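Long-range contacts in tannase (Lactobacillus plantarum, PDB 3WA6), which hydrolyses the galloyl ester bonds of tannins (EC 3.1.1.20), probably through the serine-esterase chemistry of the alpha/beta-hydrolases: residues Val44-Val49 with Ala83-Arg88; Val89-Asn94 with Asn238-Phe243. One frame throughout, in Å; residues are numbered along the deposited sequence.

The loop between strand 69-72 and helix 95-104 takes part in both contacts. In interaction 1 residues Ala-83 to Arg-88 of it lie on strand 44-50 of the large mixed sheet; in interaction 2 the next six, Val-89 to Asn-94, meet the start of strand 241-249. The two contacts have centres about 16 Å apart and are joined through Asp-84, whose OD2 lies 2.6 Å from Asn-94 N and whose OD1 lies 2.8 Å from Thr-93 OG1, both probable hydrogen bonds. Interaction 1 is buried, interaction 2 superficial. A sulfate, probably from the crystallisation liquor, lies about 6 Å from the side chain of Trp-91.

Interaction 1 of 2, residues Val44-Val49 with Ala83-Arg88; sequences VLNVFV and ADDPQR
One face of the Phe-48 ring carries Pro-86, whose CD sits over the centre, 3.4 Å from the centroid, a CH-pi contact. At the rim, in the ring plane, Asp-84 O stands 3.5 Å from Phe-48 CE1; the Asp-85 carboxylate lies by the same edge, its plane turned 60° from the ring and its OD2 3.6 Å from Phe-48 CZ. That carboxylate is also salt-bridged through OD2 to Arg-30. The other flat group is the Asn-46 amide. Its ND2 donates to Asp-84 O over 2.9 Å, almost straight at 174°; the acceptor lies in the amide plane, while the donor stands 42° out of the carbonyl plane. With CG beside the backbone N, the amide extends toward the loop, and Ala-83 CB packs 3.5 Å from ND2 of Asn-46. Asn-46 OD1 accepts from Asn-31 N on the adjacent strand.

Here a loop packs on the central sheet of an alpha/beta-hydrolase fold: strand 44-50 runs between 22-33 and 107-111, antiparallel to both. Without the ring, as with an alanine here in place of Phe-48, Pro-86 CD would probably lose its aromatic platform and a gap would open under the loop. Asp-85 OD1 accepts from Gln-87 N in an Asx turn, within a type I turn whose Arg-88 N reaches Asp-85 O at 3.0 Å.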
loop_
_atom_site.group_PDB
_atom_site.type_symbol
_atom_site.label_atom_id
_atom_site.label_comp_id
_atom_site.label_asym_id
_atom_site.label_seq_id
_atom_site.Cartn_x
_atom_site.Cartn_y
_atom_site.Cartn_z
ATOM N N VAL A 44 -14.446 -11.846 -6.219
ATOM C CA VAL A 44 -14.927 -11.641 -7.579
ATOM C C VAL A 44 -14.243 -10.376 -8.083
ATOM O O VAL A 44 -13.669 -9.626 -7.297
ATOM C CB VAL A 44 -16.461 -11.436 -7.647
ATOM C CG1 VAL A 44 -17.175 -12.685 -7.158
ATOM C CG2 VAL A 44 -16.869 -10.218 -6.824
ATOM N N LEU A 45 -14.277 -10.147 -9.388
ATOM C CA LEU A 45 -13.662 -8.949 -9.934
ATOM C C LEU A 45 -14.551 -8.296 -10.981
ATOM O O LEU A 45 -15.450 -8.935 -11.536
ATOM C CB LEU A 45 -12.282 -9.274 -10.518
ATOM C CG LEU A 45 -12.126 -10.328 -11.612
ATOM C CD1 LEU A 45 -12.634 -9.795 -12.946
ATOM C CD2 LEU A 45 -10.647 -10.692 -11.720
ATOM N N ASN A 46 -14.313 -7.010 -11.217
ATOM C CA ASN A 46 -15.071 -6.242 -12.196
ATOM C C ASN A 46 -14.133 -5.771 -13.295
ATOM O O ASN A 46 -12.989 -5.402 -13.031
ATOM C CB ASN A 46 -15.735 -5.022 -11.545
ATOM C CG ASN A 46 -16.773 -5.403 -10.508
ATOM O OD1 ASN A 46 -17.421 -6.442 -10.617
ATOM N ND2 ASN A 46 -16.951 -4.550 -9.503
ATOM N N VAL A 47 -14.622 -5.783 -14.528
ATOM C CA VAL A 47 -13.818 -5.357 -15.666
ATOM C C VAL A 47 -14.468 -4.145 -16.328
ATOM O O VAL A 47 -15.663 -4.159 -16.628
ATOM C CB VAL A 47 -13.690 -6.496 -16.703
ATOM C CG1 VAL A 47 -12.776 -6.072 -17.835
ATOM C CG2 VAL A 47 -13.157 -7.753 -16.029
ATOM N N PHE A 48 -13.678 -3.100 -16.553
ATOM C CA PHE A 48 -14.179 -1.881 -17.178
ATOM C C PHE A 48 -13.292 -1.517 -18.358
ATOM O O PHE A 48 -12.065 -1.420 -18.231
ATOM C CB PHE A 48 -14.226 -0.749 -16.153
ATOM C CG PHE A 48 -15.026 -1.091 -14.934
ATOM C CD1 PHE A 48 -14.392 -1.402 -13.734
ATOM C CD2 PHE A 48 -16.415 -1.170 -14.999
ATOM C CE1 PHE A 48 -15.130 -1.791 -12.614
ATOM C CE2 PHE A 48 -17.162 -1.558 -13.884
ATOM C CZ PHE A 48 -16.516 -1.869 -12.691
ATOM N N VAL A 49 -13.928 -1.294 -19.501
ATOM C CA VAL A 49 -13.207 -1.019 -20.732
ATOM C C VAL A 49 -13.687 0.197 -21.513
ATOM O O VAL A 49 -14.883 0.344 -21.769
ATOM C CB VAL A 49 -13.315 -2.241 -21.678
ATOM C CG1 VAL A 49 -12.461 -2.031 -22.917
ATOM C CG2 VAL A 49 -12.916 -3.508 -20.938
ATOM N N ALA A 83 -14.688 -5.373 -4.647
ATOM C CA ALA A 83 -14.363 -5.019 -6.027
ATOM C C ALA A 83 -14.936 -3.635 -6.308
ATOM O O ALA A 83 -16.127 -3.384 -6.089
ATOM C CB ALA A 83 -14.954 -6.048 -6.986
ATOM N N ASP A 84 -14.091 -2.735 -6.798
ATOM C CA ASP A 84 -14.517 -1.363 -7.066
ATOM C C ASP A 84 -15.308 -1.198 -8.362
ATOM O O ASP A 84 -15.391 -2.116 -9.179
ATOM C CB ASP A 84 -13.304 -0.431 -7.077
ATOM C CG ASP A 84 -13.600 0.916 -6.443
ATOM O OD1 ASP A 84 -14.788 1.290 -6.352
ATOM O OD2 ASP A 84 -12.644 1.609 -6.042
ATOM N N ASP A 85 -15.869 -0.006 -8.549
ATOM C CA ASP A 85 -16.702 0.290 -9.714
ATOM C C ASP A 85 -16.676 1.804 -9.947
ATOM O O ASP A 85 -16.689 2.575 -8.990
ATOM C CB ASP A 85 -18.131 -0.169 -9.397
ATOM C CG ASP A 85 -19.029 -0.226 -10.614
ATOM O OD1 ASP A 85 -19.164 0.793 -11.321
ATOM O OD2 ASP A 85 -19.611 -1.302 -10.850
ATOM N N PRO A 86 -16.635 2.249 -11.215
ATOM C CA PRO A 86 -16.614 3.695 -11.459
ATOM C C PRO A 86 -17.899 4.379 -10.996
ATOM O O PRO A 86 -17.942 5.599 -10.851
ATOM C CB PRO A 86 -16.415 3.792 -12.973
ATOM C CG PRO A 86 -17.057 2.528 -13.481
ATOM C CD PRO A 86 -16.570 1.501 -12.480
ATOM N N GLN A 87 -18.946 3.588 -10.769
ATOM C CA GLN A 87 -20.227 4.127 -10.318
ATOM C C GLN A 87 -20.459 3.862 -8.827
ATOM O O GLN A 87 -21.536 4.133 -8.303
ATOM C CB GLN A 87 -21.374 3.529 -11.145
ATOM C CG GLN A 87 -21.178 3.693 -12.651
ATOM C CD GLN A 87 -22.338 3.165 -13.476
ATOM O OE1 GLN A 87 -22.843 2.065 -13.239
ATOM N NE2 GLN A 87 -22.757 3.945 -14.468
ATOM N N ARG A 88 -19.450 3.325 -8.147
ATOM C CA ARG A 88 -19.562 3.054 -6.716
ATOM C C ARG A 88 -19.366 4.366 -5.955
ATOM O O ARG A 88 -18.570 5.212 -6.359
ATOM C CB ARG A 88 -18.497 2.040 -6.279
ATOM C CG ARG A 88 -18.522 1.695 -4.791
ATOM C CD ARG A 88 -17.391 0.734 -4.425
ATOM N NE ARG A 88 -17.290 0.523 -2.982
ATOM C CZ ARG A 88 -17.997 -0.366 -2.292
ATOM N NH1 ARG A 88 -18.873 -1.153 -2.907
ATOM N NH2 ARG A 88 -17.837 -0.460 -0.976
#

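Interaction 2 of 2, residues Val89-Asn94 with Asn238-Phe243; sequences VTWPTN and NGRPKF
Trp-91 N donates to Asn-238 O over 2.8 Å. The same oxygen is also met by Thr-90 CA at 3.5 Å, a CA-H...O contact. The chains lie closest at Thr-90 with Asn-238 and Trp-91 with Gly-239. Asn-238 and Gly-239 both have positive phi; at Gly-239 (phi 76°) a side chain would also come tightly against Thr-90 CG2, so glycine suits this place on both counts.

The indole lies across the chain just beyond this pairing. Pro-241 CD packs over one face, 3.5 Å from the centroid of the six-membered ring and 13° off its normal, a CH-pi contact in which the two side chains cross at about a right angle. Trp-91 CG is anti to its own N (chi1 -180°), carrying the indole past Arg-240 to the proline. Arg-240 CA lies over the same face nearer the five-membered ring, and Pro-92 CB is on the opposite face, following a cis peptide bond. Pro-241 opens strand 241-249, which pairs with 225-232 in a two-stranded antiparallel sheet separate from the main one, so the contact joins this small hairpin to the loop that enters helix 95-104.

At the far end, Asn-238 CB lies 3.1 Å from Val-89 O, and Val-89 CG2 approaches Asn-238 OD1 to 3.8 Å. These two side chains sit at the protein surface.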
loop_
_atom_site.group_PDB
_atom_site.type_symbol
_atom_site.label_atom_id
_atom_site.label_comp_id
_atom_site.label_asym_id
_atom_site.label_seq_id
_atom_site.Cartn_x
_atom_site.Cartn_y
_atom_site.Cartn_z
ATOM N N VAL A 89 -20.105 4.545 -4.865
ATOM C CA VAL A 89 -19.975 5.757 -4.062
ATOM C C VAL A 89 -19.817 5.395 -2.589
ATOM O O VAL A 89 -19.517 6.245 -1.758
ATOM C CB VAL A 89 -21.210 6.689 -4.228
ATOM C CG1 VAL A 89 -21.321 7.161 -5.677
ATOM C CG2 VAL A 89 -22.473 5.967 -3.798
ATOM N N THR A 90 -20.002 4.119 -2.279
ATOM C CA THR A 90 -19.906 3.639 -0.906
ATOM C C THR A 90 -18.471 3.374 -0.462
ATOM O O THR A 90 -17.707 2.709 -1.158
ATOM C CB THR A 90 -20.711 2.336 -0.726
ATOM O OG1 THR A 90 -22.048 2.528 -1.208
ATOM C CG2 THR A 90 -20.755 1.935 0.741
ATOM N N TRP A 91 -18.121 3.898 0.708
ATOM C CA TRP A 91 -16.796 3.718 1.290
ATOM C C TRP A 91 -16.581 2.228 1.586
ATOM O O TRP A 91 -17.472 1.564 2.115
ATOM C CB TRP A 91 -16.720 4.524 2.591
ATOM C CG TRP A 91 -15.414 4.450 3.307
ATOM C CD1 TRP A 91 -14.324 5.253 3.116
ATOM C CD2 TRP A 91 -15.054 3.521 4.334
ATOM N NE1 TRP A 91 -13.307 4.881 3.964
ATOM C CE2 TRP A 91 -13.728 3.821 4.723
ATOM C CE3 TRP A 91 -15.722 2.464 4.965
ATOM C CZ2 TRP A 91 -13.057 3.099 5.716
ATOM C CZ3 TRP A 91 -15.054 1.744 5.955
ATOM C CH2 TRP A 91 -13.734 2.069 6.319
ATOM N N PRO A 92 -15.403 1.676 1.246
ATOM C CA PRO A 92 -14.244 2.306 0.608
ATOM C C PRO A 92 -14.315 2.189 -0.909
ATOM O O PRO A 92 -14.706 1.148 -1.443
ATOM C CB PRO A 92 -13.081 1.516 1.179
ATOM C CG PRO A 92 -13.644 0.115 1.180
ATOM C CD PRO A 92 -15.067 0.313 1.701
ATOM N N THR A 93 -13.923 3.252 -1.601
ATOM C CA THR A 93 -13.953 3.253 -3.057
ATOM C C THR A 93 -12.974 4.254 -3.645
ATOM O O THR A 93 -12.648 5.262 -3.020
ATOM C CB THR A 93 -15.362 3.611 -3.591
ATOM O OG1 THR A 93 -15.335 3.652 -5.023
ATOM C CG2 THR A 93 -15.799 4.973 -3.078
ATOM N N ASN A 94 -12.506 3.957 -4.852
ATOM C CA ASN A 94 -11.604 4.832 -5.586
ATOM C C ASN A 94 -12.249 5.000 -6.960
ATOM O O ASN A 94 -11.571 5.057 -7.984
ATOM C CB ASN A 94 -10.218 4.191 -5.720
ATOM C CG ASN A 94 -9.515 4.035 -4.378
ATOM O OD1 ASN A 94 -9.244 5.021 -3.691
ATOM N ND2 ASN A 94 -9.220 2.794 -4.001
ATOM N N ASN A 238 -22.047 8.436 2.598
ATOM C CA ASN A 238 -21.684 7.252 1.823
ATOM C C ASN A 238 -20.972 6.096 2.531
ATOM O O ASN A 238 -19.997 5.549 2.013
ATOM C CB ASN A 238 -20.864 7.681 0.604
ATOM C CG ASN A 238 -21.643 8.597 -0.323
ATOM O OD1 ASN A 238 -22.725 8.246 -0.797
ATOM N ND2 ASN A 238 -21.095 9.778 -0.588
ATOM N N GLY A 239 -21.464 5.724 3.707
ATOM C CA GLY A 239 -20.887 4.604 4.430
ATOM C C GLY A 239 -19.567 4.789 5.153
ATOM O O GLY A 239 -19.021 3.822 5.682
ATOM N N ARG A 240 -19.038 6.005 5.179
ATOM C CA ARG A 240 -17.782 6.236 5.881
ATOM C C ARG A 240 -18.072 6.180 7.378
ATOM O O ARG A 240 -18.958 6.874 7.868
ATOM C CB ARG A 240 -17.206 7.607 5.527
ATOM C CG ARG A 240 -15.926 7.923 6.278
ATOM C CD ARG A 240 -15.642 9.412 6.310
ATOM N NE ARG A 240 -14.582 9.729 7.264
ATOM C CZ ARG A 240 -14.237 10.961 7.622
ATOM N NH1 ARG A 240 -14.868 12.008 7.106
ATOM N NH2 ARG A 240 -13.262 11.147 8.505
ATOM N N PRO A 241 -17.333 5.345 8.126
ATOM C CA PRO A 241 -17.582 5.260 9.568
ATOM C C PRO A 241 -17.319 6.576 10.292
ATOM O O PRO A 241 -16.455 7.356 9.892
ATOM C CB PRO A 241 -16.634 4.149 10.016
ATOM C CG PRO A 241 -15.492 4.274 9.053
ATOM C CD PRO A 241 -16.201 4.484 7.735
ATOM N N LYS A 242 -18.082 6.826 11.350
ATOM C CA LYS A 242 -17.899 8.039 12.133
ATOM C C LYS A 242 -16.627 7.873 12.959
ATOM O O LYS A 242 -16.215 6.751 13.248
ATOM C CB LYS A 242 -19.094 8.263 13.065
ATOM C CG LYS A 242 -20.408 8.519 12.347
ATOM C CD LYS A 242 -21.515 8.830 13.343
ATOM C CE LYS A 242 -22.839 9.103 12.645
ATOM N NZ LYS A 242 -23.334 7.902 11.914
ATOM N N PHE A 243 -16.004 8.986 13.325
ATOM C CA PHE A 243 -14.784 8.946 14.122
ATOM C C PHE A 243 -14.868 9.869 15.332
ATOM O O PHE A 243 -15.662 10.803 15.365
ATOM C CB PHE A 243 -13.565 9.355 13.286
ATOM C CG PHE A 243 -13.175 8.353 12.236
ATOM C CD1 PHE A 243 -13.784 8.359 10.985
ATOM C CD2 PHE A 243 -12.192 7.404 12.498
ATOM C CE1 PHE A 243 -13.420 7.436 10.007
ATOM C CE2 PHE A 243 -11.818 6.475 11.528
ATOM C CZ PHE A 243 -12.435 6.491 10.278
#